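Local coordinates for protein dihydropteroate synthase (Burkholderia cenocepacia, PDB 2Y5S) that probably catalyses the condensation of para-aminobenzoate with 6-hydroxymethyl-7,8-dihydropterin diphosphate to form 7,8-dihydropteroate, the immediate precursor of folates, at residues B[108-113]-B[119-124]; B[126-131]-B[174-179]; B[232-237]-B[252-257]; B[212-217]-B[262-267]. One frame throughout, in Å; residues are numbered along the deposited sequence. Where two conformers were deposited one is given.

How the contacts relate
The four contacts illustrate how a TIM barrel divides its labour. Contacts 1 and 3 are buried, lie on opposite sides of the chain's centre and both reach 7,8-dihydropteroate: contact 1 at the pterin end, contact 3 along the length of the ligand. Contacts 2 and 4 are only partly buried. Contact 1 has no hydrogen bond between its segments, only a methionine on an isoleucine and a carboxylate, and it touches contact 2 where Phe127 packs against Met110 and Ile121. In contact 2 an arginine binds backbone carbonyl oxygen. Contacts 3 and 4 share helix 251-263, the first using its early turns and the second its end, and both lie beside the second subunit. Contact 3 turns on a serine hydroxyl, contact 4 on aliphatic carbon.

Contact 1. Residues B[108-113]-B[119-124]. With 78H (7,8-dihydropteroate), chain P.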
loop_
_atom_site.group_PDB
_atom_site.type_symbol
_atom_site.label_atom_id
_atom_site.label_comp_id
_atom_site.label_asym_id
_atom_site.label_seq_id
_atom_site.Cartn_x
_atom_site.Cartn_y
_atom_site.Cartn_z
ATOM N N ALA B 108 -18.102 33.121 -2.532
ATOM C CA ALA B 108 -18.590 33.667 -1.256
ATOM C C ALA B 108 -18.144 32.819 -0.058
ATOM O O ALA B 108 -17.913 33.340 1.039
ATOM C CB ALA B 108 -20.114 33.812 -1.263
ATOM N N VAL B 109 -18.024 31.516 -0.258
ATOM C CA VAL B 109 -17.584 30.639 0.807
ATOM C C VAL B 109 -16.086 30.861 0.992
ATOM O O VAL B 109 -15.583 30.875 2.114
ATOM C CB VAL B 109 -17.930 29.170 0.507
ATOM C CG1 VAL B 109 -17.403 28.254 1.599
ATOM C CG2 VAL B 109 -19.454 29.007 0.369
ATOM N N MET B 110 -15.374 31.028 -0.127
ATOM C CA MET B 110 -13.946 31.285 -0.087
ATOM C C MET B 110 -13.660 32.548 0.715
ATOM O O MET B 110 -12.825 32.520 1.617
ATOM C CB MET B 110 -13.370 31.428 -1.490
ATOM C CG MET B 110 -13.474 30.191 -2.337
ATOM S SD MET B 110 -12.720 30.400 -3.945
ATOM C CE MET B 110 -13.249 28.848 -4.716
ATOM N N ARG B 111 -14.381 33.632 0.406
ATOM C CA ARG B 111 -14.201 34.907 1.102
ATOM C C ARG B 111 -14.489 34.768 2.597
ATOM O O ARG B 111 -13.664 35.164 3.424
ATOM C CB ARG B 111 -15.073 36.015 0.480
ATOM C CG ARG B 111 -14.753 36.302 -1.000
ATOM C CD ARG B 111 -15.420 37.589 -1.537
ATOM N NE ARG B 111 -14.581 38.764 -1.314
ATOM C CZ ARG B 111 -13.903 39.413 -2.258
ATOM N NH1 ARG B 111 -13.965 39.030 -3.529
ATOM N NH2 ARG B 111 -13.168 40.468 -1.926
ATOM N N ALA B 112 -15.646 34.201 2.939
ATOM C CA ALA B 112 -16.038 34.045 4.355
ATOM C C ALA B 112 -15.086 33.134 5.128
ATOM O O ALA B 112 -14.770 33.405 6.294
ATOM C CB ALA B 112 -17.474 33.521 4.479
ATOM N N ALA B 113 -14.649 32.058 4.484
ATOM C CA ALA B 113 -13.759 31.075 5.116
ATOM C C ALA B 113 -12.350 31.643 5.320
ATOM O O ALA B 113 -11.730 31.439 6.369
ATOM C CB ALA B 113 -13.727 29.776 4.309
ATOM N N ASP B 119 -6.793 28.224 6.063
ATOM C CA ASP B 119 -5.422 28.209 5.593
ATOM C C ASP B 119 -5.268 27.836 4.116
ATOM O O ASP B 119 -4.280 28.190 3.490
ATOM C CB ASP B 119 -4.638 27.202 6.439
ATOM C CG ASP B 119 -4.630 27.558 7.907
ATOM O OD1 ASP B 119 -4.103 28.625 8.259
ATOM O OD2 ASP B 119 -5.157 26.768 8.720
ATOM N N LEU B 120 -6.220 27.087 3.568
ATOM C CA LEU B 120 -6.107 26.574 2.209
ATOM C C LEU B 120 -7.494 26.483 1.565
ATOM O O LEU B 120 -8.457 26.044 2.210
ATOM C CB LEU B 120 -5.425 25.198 2.229
ATOM C CG LEU B 120 -4.942 24.542 0.920
ATOM C CD1 LEU B 120 -4.063 23.355 1.264
ATOM C CD2 LEU B 120 -6.094 24.111 0.017
ATOM N N ILE B 121 -7.598 26.930 0.311
ATOM C CA ILE B 121 -8.817 26.762 -0.476
ATOM C C ILE B 121 -8.594 25.671 -1.513
ATOM O O ILE B 121 -7.676 25.733 -2.344
ATOM C CB ILE B 121 -9.291 28.070 -1.145
ATOM C CG1 ILE B 121 -9.477 29.196 -0.112
ATOM C CG2 ILE B 121 -10.591 27.827 -1.918
ATOM C CD1 ILE B 121 -10.584 28.935 0.959
ATOM N N ASN B 122 -9.448 24.654 -1.427
ATOM C CA ASN B 122 -9.363 23.483 -2.237
ATOM C C ASN B 122 -10.549 23.486 -3.204
ATOM O O ASN B 122 -11.674 23.218 -2.785
ATOM C CB ASN B 122 -9.423 22.255 -1.319
ATOM C CG ASN B 122 -9.460 20.959 -2.094
ATOM O OD1 ASN B 122 -8.958 20.902 -3.195
ATOM N ND2 ASN B 122 -10.069 19.916 -1.522
ATOM N N ASP B 123 -10.291 23.772 -4.482
ATOM C CA ASP B 123 -11.357 24.096 -5.451
ATOM C C ASP B 123 -11.448 23.120 -6.636
ATOM O O ASP B 123 -10.615 23.123 -7.536
ATOM C CB ASP B 123 -11.179 25.519 -5.968
ATOM C CG ASP B 123 -12.320 25.975 -6.888
ATOM O OD1 ASP B 123 -13.346 25.273 -7.015
ATOM O OD2 ASP B 123 -12.171 27.048 -7.501
ATOM N N ILE B 124 -12.492 22.315 -6.638
ATOM C CA ILE B 124 -12.741 21.381 -7.717
ATOM C C ILE B 124 -12.883 22.079 -9.073
ATOM O O ILE B 124 -12.635 21.464 -10.090
ATOM C CB ILE B 124 -13.966 20.455 -7.450
ATOM C CG1 ILE B 124 -15.245 21.254 -7.215
ATOM C CG2 ILE B 124 -13.684 19.538 -6.238
ATOM C CD1 ILE B 124 -16.532 20.472 -7.562
HETATM O O4 78H P . -9.960 14.398 -5.436
HETATM C C4 78H P . -10.235 15.468 -4.891
HETATM C C5 78H P . -11.513 15.723 -4.351
HETATM N N3 78H P . -9.262 16.477 -4.819
HETATM C C9 78H P . -11.740 16.990 -3.764
HETATM N N5 78H P . -12.477 14.768 -4.347
HETATM C C2 78H P . -9.569 17.743 -4.234
HETATM N N8 78H P . -12.974 17.300 -3.210
HETATM N N1 78H P . -10.791 17.946 -3.715
HETATM C C6 78H P . -13.708 15.031 -3.864
HETATM N N2 78H P . -8.653 18.724 -4.202
HETATM C C7 78H P . -14.137 16.424 -3.393
HETATM C C10 78H P . -14.747 13.948 -3.797
HETATM N N11 78H P . -15.434 13.820 -5.087
HETATM C C15 78H P . -15.559 12.616 -5.629
HETATM C C16 78H P . -15.206 12.392 -6.956
HETATM C C17 78H P . -16.027 11.573 -4.828
HETATM C C18 78H P . -15.338 11.125 -7.494
HETATM C C19 78H P . -16.160 10.301 -5.369
HETATM C C20 78H P . -15.820 10.080 -6.702
HETATM C C21 78H P . -15.933 8.671 -7.292
HETATM O O22 78H P . -15.352 8.483 -8.363
HETATM O O23 78H P . -16.474 7.764 -6.621
#
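Met110, on helix 107-115, lays its side chain over Ile121 and Asp123 of strand 120-123. The apolar part is small: Met110 CG meets Ile121 CG2 at 3.8 Å, and SD is 3.9 Å from the same methyl. Because the methionine is extended beyond CG (chi2 -178°, chi3 -172°), it carries its methyl past Ile121 to the next helix-facing residue of the strand, Asp123.

There apolar meets polar. Met110 CE stops 3.5 Å from Asp123 OD2, the two side chains crossing at about a right angle. The carboxylate is engaged elsewhere, OD2 accepting from Phe127 N and OD1 from Trp125 N, which ties it to the turn that follows the strand.

Hydrogen bonding belongs to the other face of the strand, where Asn122 meets the pterin of 7,8-dihydropteroate. Its ND2 donates to N1 of the ligand at 3.0 Å and also bonds Asp64, while OD1 accepts from the ligand's N2 over a very short 2.4 Å, a length best treated as doubtful.

One strand of this beta-alpha-beta unit thus serves two chemistries in alternation: Ile121 and a backbone-bound carboxylate meet the methionine on the helix side, and a carboxamide complementary to a donor-acceptor edge reads the pterin.

Contact 2. Residues B[126-131]-B[174-179]; sequences GFRQPG and AARAQA. With EDO (1,2-ethanediol), chain U; EDO (1,2-ethanediol), chain V.
Gly126 and Arg176 bring the backbones nearest, their CA atoms 6.5 Å apart, where an irregular loop runs past helix 165-182. Gly126 and Phe127 both adopt left-handed helical angles (phi 63° and 66°), two successive left-handed residues with both carbonyl oxygens close to Arg176.

Arg176 takes up that offer. Bends at chi2 and chi3 curl its chain so that the guanidinium meets the loop with its edge: NE donates to Gly126 O at 2.8 Å, nearly in the guanidinium plane, and NH2 adds a weak bond to the same oxygen. Phe127 O lies 3.0 Å from NH2, also at the edge. On the far nitrogen, NH1 bonds O1 of an ethanediol (chain U) at 2.9 Å, a molecule probably taken up from the crystallisation liquor.

Arg128 covers one face of this group, its CG placed 3.5 Å from Arg176 CZ and over the centre of the plane. The two arginines cross at about a right angle, and the Arg128 guanidinium turns elsewhere, donating through NE to Trp125 O and through NH2 to Met148 O. It is thus the aliphatic CG of Arg128 that lies on this face, while the charged groups are not in contact.

Phe127 points its ring into the layer between helix 132-136 and strand 142-146, so the loop is held on two fronts, as befits a beta-alpha loop after a strand of a TIM barrel.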
loop_
_atom_site.group_PDB
_atom_site.type_symbol
_atom_site.label_atom_id
_atom_site.label_comp_id
_atom_site.label_asym_id
_atom_site.label_seq_id
_atom_site.Cartn_x
_atom_site.Cartn_y
_atom_site.Cartn_z
ATOM N N GLY B 126 -11.048 24.739 -9.971
ATOM C CA GLY B 126 -9.752 25.290 -10.362
ATOM C C GLY B 126 -9.778 26.808 -10.472
ATOM O O GLY B 126 -9.088 27.395 -11.302
ATOM N N PHE B 127 -10.603 27.419 -9.630
ATOM C CA PHE B 127 -10.764 28.867 -9.524
ATOM C C PHE B 127 -11.366 29.471 -10.767
ATOM O O PHE B 127 -11.130 30.644 -11.087
ATOM C CB PHE B 127 -9.438 29.525 -9.065
ATOM C CG PHE B 127 -8.941 28.941 -7.778
ATOM C CD1 PHE B 127 -9.496 29.332 -6.576
ATOM C CD2 PHE B 127 -8.005 27.925 -7.774
ATOM C CE1 PHE B 127 -9.091 28.757 -5.394
ATOM C CE2 PHE B 127 -7.603 27.337 -6.595
ATOM C CZ PHE B 127 -8.150 27.748 -5.400
ATOM N N ARG B 128 -12.202 28.679 -11.439
ATOM C CA ARG B 128 -12.857 29.127 -12.649
ATOM C C ARG B 128 -14.209 29.791 -12.393
ATOM O O ARG B 128 -14.713 30.481 -13.270
ATOM C CB ARG B 128 -13.027 27.972 -13.648
ATOM C CG ARG B 128 -11.751 27.619 -14.390
ATOM C CD ARG B 128 -12.009 26.529 -15.415
ATOM N NE ARG B 128 -12.206 25.214 -14.797
ATOM C CZ ARG B 128 -12.651 24.147 -15.455
ATOM N NH1 ARG B 128 -12.979 24.239 -16.750
ATOM N NH2 ARG B 128 -12.770 22.983 -14.820
ATOM N N GLN B 129 -14.825 29.570 -11.231
ATOM C CA GLN B 129 -16.128 30.170 -10.979
ATOM C C GLN B 129 -15.965 31.668 -10.935
ATOM O O GLN B 129 -14.957 32.165 -10.417
ATOM C CB GLN B 129 -16.783 29.668 -9.689
ATOM C CG GLN B 129 -17.245 28.214 -9.740
ATOM C CD GLN B 129 -18.317 27.958 -10.773
ATOM O OE1 GLN B 129 -19.095 28.839 -11.100
ATOM N NE2 GLN B 129 -18.366 26.731 -11.285
ATOM N N PRO B 130 -16.931 32.403 -11.516
ATOM C CA PRO B 130 -16.800 33.853 -11.586
ATOM C C PRO B 130 -16.533 34.463 -10.212
ATOM O O PRO B 130 -17.322 34.249 -9.296
ATOM C CB PRO B 130 -18.166 34.295 -12.151
ATOM C CG PRO B 130 -18.570 33.176 -13.002
ATOM C CD PRO B 130 -18.128 31.937 -12.249
ATOM N N GLY B 131 -15.412 35.172 -10.078
ATOM C CA GLY B 131 -15.052 35.845 -8.842
ATOM C C GLY B 131 -14.174 35.056 -7.865
ATOM O O GLY B 131 -13.796 35.586 -6.826
ATOM N N ALA B 174 -1.506 24.115 -15.749
ATOM C CA ALA B 174 -0.542 25.168 -16.075
ATOM C C ALA B 174 -1.248 26.504 -16.316
ATOM O O ALA B 174 -0.816 27.549 -15.821
ATOM C CB ALA B 174 0.281 24.769 -17.291
ATOM N N ALA B 175 -2.343 26.456 -17.069
ATOM C CA ALA B 175 -3.161 27.626 -17.327
ATOM C C ALA B 175 -3.827 28.170 -16.059
ATOM O O ALA B 175 -3.935 29.390 -15.886
ATOM C CB ALA B 175 -4.217 27.312 -18.414
ATOM N N ARG B 176 -4.272 27.288 -15.168
ATOM C CA ARG B 176 -4.906 27.762 -13.931
ATOM C C ARG B 176 -3.876 28.453 -13.016
ATOM O O ARG B 176 -4.155 29.520 -12.459
ATOM C CB ARG B 176 -5.671 26.638 -13.218
ATOM C CG ARG B 176 -6.803 25.982 -14.056
ATOM C CD ARG B 176 -7.673 26.997 -14.803
ATOM N NE ARG B 176 -8.221 27.988 -13.870
ATOM C CZ ARG B 176 -8.641 29.212 -14.200
ATOM N NH1 ARG B 176 -8.591 29.644 -15.458
ATOM N NH2 ARG B 176 -9.111 30.018 -13.256
ATOM N N ALA B 177 -2.680 27.881 -12.909
ATOM C CA ALA B 177 -1.612 28.488 -12.112
ATOM C C ALA B 177 -1.219 29.835 -12.679
ATOM O O ALA B 177 -0.993 30.779 -11.927
ATOM C CB ALA B 177 -0.397 27.599 -12.042
ATOM N N GLN B 178 -1.122 29.921 -13.999
ATOM C CA GLN B 178 -0.842 31.189 -14.647
ATOM C C GLN B 178 -1.923 32.226 -14.334
ATOM O O GLN B 178 -1.608 33.389 -14.056
ATOM C CB GLN B 178 -0.736 31.012 -16.165
ATOM C CG GLN B 178 -0.288 32.286 -16.913
ATOM C CD GLN B 178 1.096 32.747 -16.506
ATOM O OE1 GLN B 178 2.049 31.975 -16.566
ATOM N NE2 GLN B 178 1.217 34.013 -16.085
ATOM N N ALA B 179 -3.189 31.816 -14.394
ATOM C CA ALA B 179 -4.291 32.745 -14.149
ATOM C C ALA B 179 -4.252 33.273 -12.724
ATOM O O ALA B 179 -4.489 34.454 -12.491
ATOM C CB ALA B 179 -5.641 32.094 -14.458
HETATM C C1 EDO U . -7.875 27.035 -18.770
HETATM O O1 EDO U . -7.891 28.173 -17.895
HETATM C C2 EDO U . -9.279 26.476 -18.981
HETATM O O2 EDO U . -10.255 27.265 -18.288
HETATM C C1 EDO V . -11.188 22.245 -19.461
HETATM O O1 EDO V . -10.708 21.252 -20.369
HETATM C C2 EDO V . -11.684 21.529 -18.215
HETATM O O2 EDO V . -13.090 21.734 -18.081
#

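Contact 3. Residues B[232-237]-B[252-257]; sequences MSRKSM and AASVAA. With 78H (7,8-dihydropteroate), chain P; EDO (1,2-ethanediol), chain S.
A serine hydroxyl joins a tight turn to a helix in this buried contact of the TIM barrel, linking the loop after strand 229-230 to helix 251-263. The loop forms a type II beta turn from Met232 to Lys235, closed by Lys235 N to Met232 O. Arg234, third in the turn, has positive phi, and its amide is directed at the helix: Arg234 N donates to Ser254 OG at 2.9 Å with an angle of 159°. Ser254 OG in turn bonds Arg250 O one helical turn earlier, so the hydroxyl is held by two bonds, which probably fix its rotation.

Apolar packing completes the seam. SD of Met232 lies 3.9 Å from Ala257 CB, and the bend at chi3 (-80°) turns CE to 3.4 Å from Ala257 O. The polar ends of the neighbouring side chains turn to other partners: Arg234 forms a salt bridge with Asp273, and Ser233 OG bonds His272. On its outer side the helix packs against the second subunit, with Ala256 on Leu259 of that neighbouring chain.

What the turn positions is the ligand site. Ser236 N, in the first turn of helix 236-239, donates to O23 of the 7,8-dihydropteroate carboxylate at 2.9 Å. The extended Lys235 chain lies over the face of the aminobenzoate ring, CE 3.6 Å from ligand C15, and delivers NZ to the pterin carbonyl O4 at 2.7 Å.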
loop_
_atom_site.group_PDB
_atom_site.type_symbol
_atom_site.label_atom_id
_atom_site.label_comp_id
_atom_site.label_asym_id
_atom_site.label_seq_id
_atom_site.Cartn_x
_atom_site.Cartn_y
_atom_site.Cartn_z
ATOM N N MET B 232 -7.995 9.948 -3.898
ATOM C CA MET B 232 -8.633 8.763 -4.482
ATOM C C MET B 232 -9.484 7.967 -3.514
ATOM O O MET B 232 -10.074 6.958 -3.896
ATOM C CB MET B 232 -7.541 7.876 -5.049
ATOM C CG MET B 232 -6.867 8.542 -6.221
ATOM S SD MET B 232 -5.452 7.630 -6.754
ATOM C CE MET B 232 -4.321 8.193 -5.527
ATOM N N SER B 233 -9.563 8.452 -2.269
ATOM C CA SER B 233 -10.123 7.694 -1.155
ATOM C C SER B 233 -11.573 7.259 -1.391
ATOM O O SER B 233 -12.444 8.090 -1.618
ATOM C CB SER B 233 -10.006 8.514 0.127
ATOM O OG SER B 233 -10.560 7.828 1.246
ATOM N N ARG B 234 -11.801 5.947 -1.324
ATOM C CA ARG B 234 -13.116 5.332 -1.492
ATOM C C ARG B 234 -13.777 5.535 -2.856
ATOM O O ARG B 234 -14.956 5.264 -3.009
ATOM C CB ARG B 234 -14.063 5.750 -0.351
ATOM C CG ARG B 234 -13.477 5.434 1.013
ATOM C CD ARG B 234 -14.455 5.733 2.121
ATOM N NE ARG B 234 -14.004 5.187 3.401
ATOM C CZ ARG B 234 -14.570 5.485 4.568
ATOM N NH1 ARG B 234 -15.596 6.343 4.623
ATOM N NH2 ARG B 234 -14.101 4.947 5.690
ATOM N N LYS B 235 -13.008 5.942 -3.860
ATOM C CA LYS B 235 -13.599 6.369 -5.119
ATOM C C LYS B 235 -13.898 5.196 -6.052
ATOM O O LYS B 235 -13.407 4.085 -5.857
ATOM C CB LYS B 235 -12.715 7.403 -5.796
ATOM C CG LYS B 235 -12.735 8.783 -5.109
ATOM C CD LYS B 235 -12.117 9.858 -5.995
ATOM C CE LYS B 235 -12.218 11.242 -5.351
ATOM N NZ LYS B 235 -11.447 12.247 -6.127
ATOM N N SER B 236 -14.719 5.470 -7.058
ATOM C CA SER B 236 -15.159 4.482 -8.031
ATOM C C SER B 236 -14.032 3.795 -8.757
ATOM O O SER B 236 -14.156 2.612 -9.071
ATOM C CB SER B 236 -16.080 5.128 -9.056
ATOM O OG SER B 236 -17.296 5.427 -8.421
ATOM N N MET B 237 -12.936 4.511 -9.024
ATOM C CA MET B 237 -11.759 3.875 -9.645
ATOM C C MET B 237 -11.253 2.682 -8.832
ATOM O O MET B 237 -10.641 1.763 -9.377
ATOM C CB MET B 237 -10.618 4.874 -9.868
ATOM C CG MET B 237 -10.048 5.488 -8.591
ATOM S SD MET B 237 -8.764 6.723 -8.912
ATOM C CE MET B 237 -7.396 5.675 -9.407
ATOM N N ALA B 252 -8.697 -0.801 2.140
ATOM C CA ALA B 252 -7.394 -1.330 1.708
ATOM C C ALA B 252 -7.015 -0.841 0.328
ATOM O O ALA B 252 -5.863 -0.480 0.086
ATOM C CB ALA B 252 -7.352 -2.869 1.764
ATOM N N ALA B 253 -7.983 -0.807 -0.588
ATOM C CA ALA B 253 -7.726 -0.252 -1.911
ATOM C C ALA B 253 -7.325 1.226 -1.849
ATOM O O ALA B 253 -6.476 1.663 -2.613
ATOM C CB ALA B 253 -8.939 -0.456 -2.837
ATOM N N SER B 254 -7.933 1.979 -0.940
ATOM C CA SER B 254 -7.635 3.419 -0.757
ATOM C C SER B 254 -6.228 3.621 -0.206
ATOM O O SER B 254 -5.464 4.454 -0.692
ATOM C CB SER B 254 -8.660 4.075 0.178
ATOM O OG SER B 254 -9.983 3.986 -0.319
ATOM N N VAL B 255 -5.857 2.812 0.778
ATOM C CA VAL B 255 -4.475 2.803 1.255
ATOM C C VAL B 255 -3.497 2.500 0.106
ATOM O O VAL B 255 -2.481 3.193 -0.041
ATOM C CB VAL B 255 -4.317 1.794 2.418
ATOM C CG1 VAL B 255 -2.859 1.620 2.811
ATOM C CG2 VAL B 255 -5.140 2.264 3.613
ATOM N N ALA B 256 -3.797 1.485 -0.707
ATOM C CA ALA B 256 -2.932 1.129 -1.848
ATOM C C ALA B 256 -2.759 2.311 -2.800
ATOM O O ALA B 256 -1.637 2.622 -3.240
ATOM C CB ALA B 256 -3.486 -0.116 -2.598
ATOM N N ALA B 257 -3.856 3.004 -3.082
ATOM C CA ALA B 257 -3.821 4.149 -3.991
ATOM C C ALA B 257 -2.999 5.323 -3.415
ATOM O O ALA B 257 -2.165 5.939 -4.114
ATOM C CB ALA B 257 -5.237 4.587 -4.338
HETATM O O4 78H P . -9.960 14.398 -5.436
HETATM C C4 78H P . -10.235 15.468 -4.891
HETATM C C5 78H P . -11.513 15.723 -4.351
HETATM N N3 78H P . -9.262 16.477 -4.819
HETATM C C9 78H P . -11.740 16.990 -3.764
HETATM N N5 78H P . -12.477 14.768 -4.347
HETATM C C2 78H P . -9.569 17.743 -4.234
HETATM N N8 78H P . -12.974 17.300 -3.210
HETATM N N1 78H P . -10.791 17.946 -3.715
HETATM C C6 78H P . -13.708 15.031 -3.864
HETATM N N2 78H P . -8.653 18.724 -4.202
HETATM C C7 78H P . -14.137 16.424 -3.393
HETATM C C10 78H P . -14.747 13.948 -3.797
HETATM N N11 78H P . -15.434 13.820 -5.087
HETATM C C15 78H P . -15.559 12.616 -5.629
HETATM C C16 78H P . -15.206 12.392 -6.956
HETATM C C17 78H P . -16.027 11.573 -4.828
HETATM C C18 78H P . -15.338 11.125 -7.494
HETATM C C19 78H P . -16.160 10.301 -5.369
HETATM C C20 78H P . -15.820 10.080 -6.702
HETATM C C21 78H P . -15.933 8.671 -7.292
HETATM O O22 78H P . -15.352 8.483 -8.363
HETATM O O23 78H P . -16.474 7.764 -6.621
HETATM C C1 EDO S . -17.083 8.091 -1.538
HETATM O O1 EDO S . -17.393 7.424 -2.763
HETATM C C2 EDO S . -16.034 9.161 -1.800
HETATM O O2 EDO S . -16.342 10.332 -1.040
#

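Contact 4. Residues B[212-217]-B[262-267]; sequences ALPDTA and VERGAA
A Schellman motif ends helix 251-263, and the residues that form it pack against the turn following helix 204-211. Gly265, with positive phi, is its C-prime residue: Gly265 N bonds Val262 O, and Ala266 N reaches back to Ala261 O.

The meeting is almost wholly aliphatic. Leu213 CB touches Arg264 CB at 3.9 Å. With its CG anti to the backbone N (chi1 -163°), Leu213 extends CD2 to Ala266 CB, again at 3.9 Å, so that one side chain bridges the residues on either side of the glycine.

Beside it the ring of Pro214 packs against the backbone of Arg264. Pro214 CG comes to 3.4 Å from Arg264 O, and CD lies 3.9 Å from Arg264 CG. That carbonyl oxygen is covered by the proline and has no hydrogen-bond partner in the model, a small polar cost of the packing. Bends at chi2 and chi3 lead the rest of Arg264 away, and Val287 of the second subunit packs on it.

The opposing turn has bonds of its own. Leu213 O accepts both Thr216 N, at 3.0 Å, and Thr216 OG1, at 2.7 Å and in the carbonyl plane, which probably helps to fix the backbone of Leu213.

Two alpha-beta loops thus meet, one just ahead of strand 268-271, the other starting the loop toward its neighbour, strand 229-230. This is characteristic of the base of a TIM barrel, at the N-terminal end of the strands, whereas barrel enzymes bind ligands toward the C-terminal end.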
loop_
_atom_site.group_PDB
_atom_site.type_symbol
_atom_site.label_atom_id
_atom_site.label_comp_id
_atom_site.label_asym_id
_atom_site.label_seq_id
_atom_site.Cartn_x
_atom_site.Cartn_y
_atom_site.Cartn_z
ATOM N N ALA B 212 1.267 7.887 -14.108
ATOM C CA ALA B 212 2.077 9.003 -14.578
ATOM C C ALA B 212 1.950 10.258 -13.726
ATOM O O ALA B 212 2.179 11.358 -14.218
ATOM C CB ALA B 212 1.702 9.320 -16.024
ATOM N N LEU B 213 1.606 10.107 -12.449
ATOM C CA LEU B 213 1.326 11.253 -11.576
ATOM C C LEU B 213 2.334 12.424 -11.642
ATOM O O LEU B 213 1.918 13.589 -11.753
ATOM C CB LEU B 213 1.117 10.803 -10.119
ATOM C CG LEU B 213 0.433 11.782 -9.156
ATOM C CD1 LEU B 213 -1.010 12.042 -9.553
ATOM C CD2 LEU B 213 0.461 11.304 -7.717
ATOM N N PRO B 214 3.645 12.145 -11.583
ATOM C CA PRO B 214 4.554 13.309 -11.581
ATOM C C PRO B 214 4.373 14.227 -12.787
ATOM O O PRO B 214 4.502 15.447 -12.648
ATOM C CB PRO B 214 5.963 12.689 -11.599
ATOM C CG PRO B 214 5.795 11.244 -11.400
ATOM C CD PRO B 214 4.370 10.863 -11.609
ATOM N N ASP B 215 4.046 13.639 -13.938
ATOM C CA ASP B 215 3.886 14.371 -15.183
ATOM C C ASP B 215 2.566 15.149 -15.301
ATOM O O ASP B 215 2.380 15.856 -16.274
ATOM C CB ASP B 215 4.012 13.418 -16.376
ATOM C CG ASP B 215 5.367 12.720 -16.432
ATOM O OD1 ASP B 215 6.382 13.345 -16.048
ATOM O OD2 ASP B 215 5.402 11.545 -16.852
ATOM N N THR B 216 1.657 15.018 -14.329
ATOM C CA THR B 216 0.436 15.825 -14.306
ATOM C C THR B 216 0.698 17.264 -13.815
ATOM O O THR B 216 -0.099 18.158 -14.067
ATOM C CB THR B 216 -0.662 15.189 -13.420
ATOM O OG1 THR B 216 -0.208 15.139 -12.075
ATOM C CG2 THR B 216 -1.012 13.768 -13.881
ATOM N N ALA B 217 1.832 17.489 -13.146
ATOM C CA ALA B 217 2.119 18.771 -12.508
ATOM C C ALA B 217 2.967 19.658 -13.410
ATOM O O ALA B 217 4.060 19.268 -13.815
ATOM C CB ALA B 217 2.840 18.554 -11.186
ATOM N N VAL B 262 2.090 8.530 -3.312
ATOM C CA VAL B 262 3.314 9.045 -2.665
ATOM C C VAL B 262 4.553 8.440 -3.303
ATOM O O VAL B 262 5.559 9.111 -3.425
ATOM C CB VAL B 262 3.322 8.892 -1.104
ATOM C CG1 VAL B 262 2.112 9.624 -0.507
ATOM C CG2 VAL B 262 3.363 7.440 -0.659
ATOM N N GLU B 263 4.474 7.187 -3.751
ATOM C CA GLU B 263 5.588 6.585 -4.483
ATOM C C GLU B 263 5.861 7.392 -5.763
ATOM O O GLU B 263 7.017 7.548 -6.190
ATOM C CB GLU B 263 5.283 5.121 -4.813
ATOM C CG GLU B 263 6.439 4.340 -5.484
ATOM C CD GLU B 263 7.619 4.112 -4.552
ATOM O OE1 GLU B 263 7.514 4.432 -3.350
ATOM O OE2 GLU B 263 8.659 3.603 -5.018
ATOM N N ARG B 264 4.789 7.909 -6.358
ATOM C CA ARG B 264 4.882 8.718 -7.567
ATOM C C ARG B 264 4.981 10.234 -7.300
ATOM O O ARG B 264 4.631 11.029 -8.166
ATOM C CB ARG B 264 3.685 8.409 -8.485
ATOM C CG ARG B 264 4.009 7.505 -9.673
ATOM C CD ARG B 264 4.425 6.104 -9.272
ATOM N NE ARG B 264 3.282 5.327 -8.794
ATOM C CZ ARG B 264 3.321 4.040 -8.465
ATOM N NH1 ARG B 264 4.434 3.326 -8.553
ATOM N NH2 ARG B 264 2.229 3.461 -8.032
ATOM N N GLY B 265 5.435 10.622 -6.111
ATOM C CA GLY B 265 5.745 12.014 -5.809
ATOM C C GLY B 265 4.632 12.938 -5.285
ATOM O O GLY B 265 4.846 14.145 -5.212
ATOM N N ALA B 266 3.463 12.404 -4.908
ATOM C CA ALA B 266 2.411 13.250 -4.279
ATOM C C ALA B 266 2.892 13.891 -2.967
ATOM O O ALA B 266 3.496 13.219 -2.094
ATOM C CB ALA B 266 1.151 12.464 -4.032
ATOM N N ALA B 267 2.600 15.183 -2.824
ATOM C CA ALA B 267 2.935 15.918 -1.616
ATOM C C ALA B 267 1.894 15.669 -0.516
ATOM O O ALA B 267 2.237 15.575 0.667
ATOM C CB ALA B 267 3.030 17.397 -1.912
#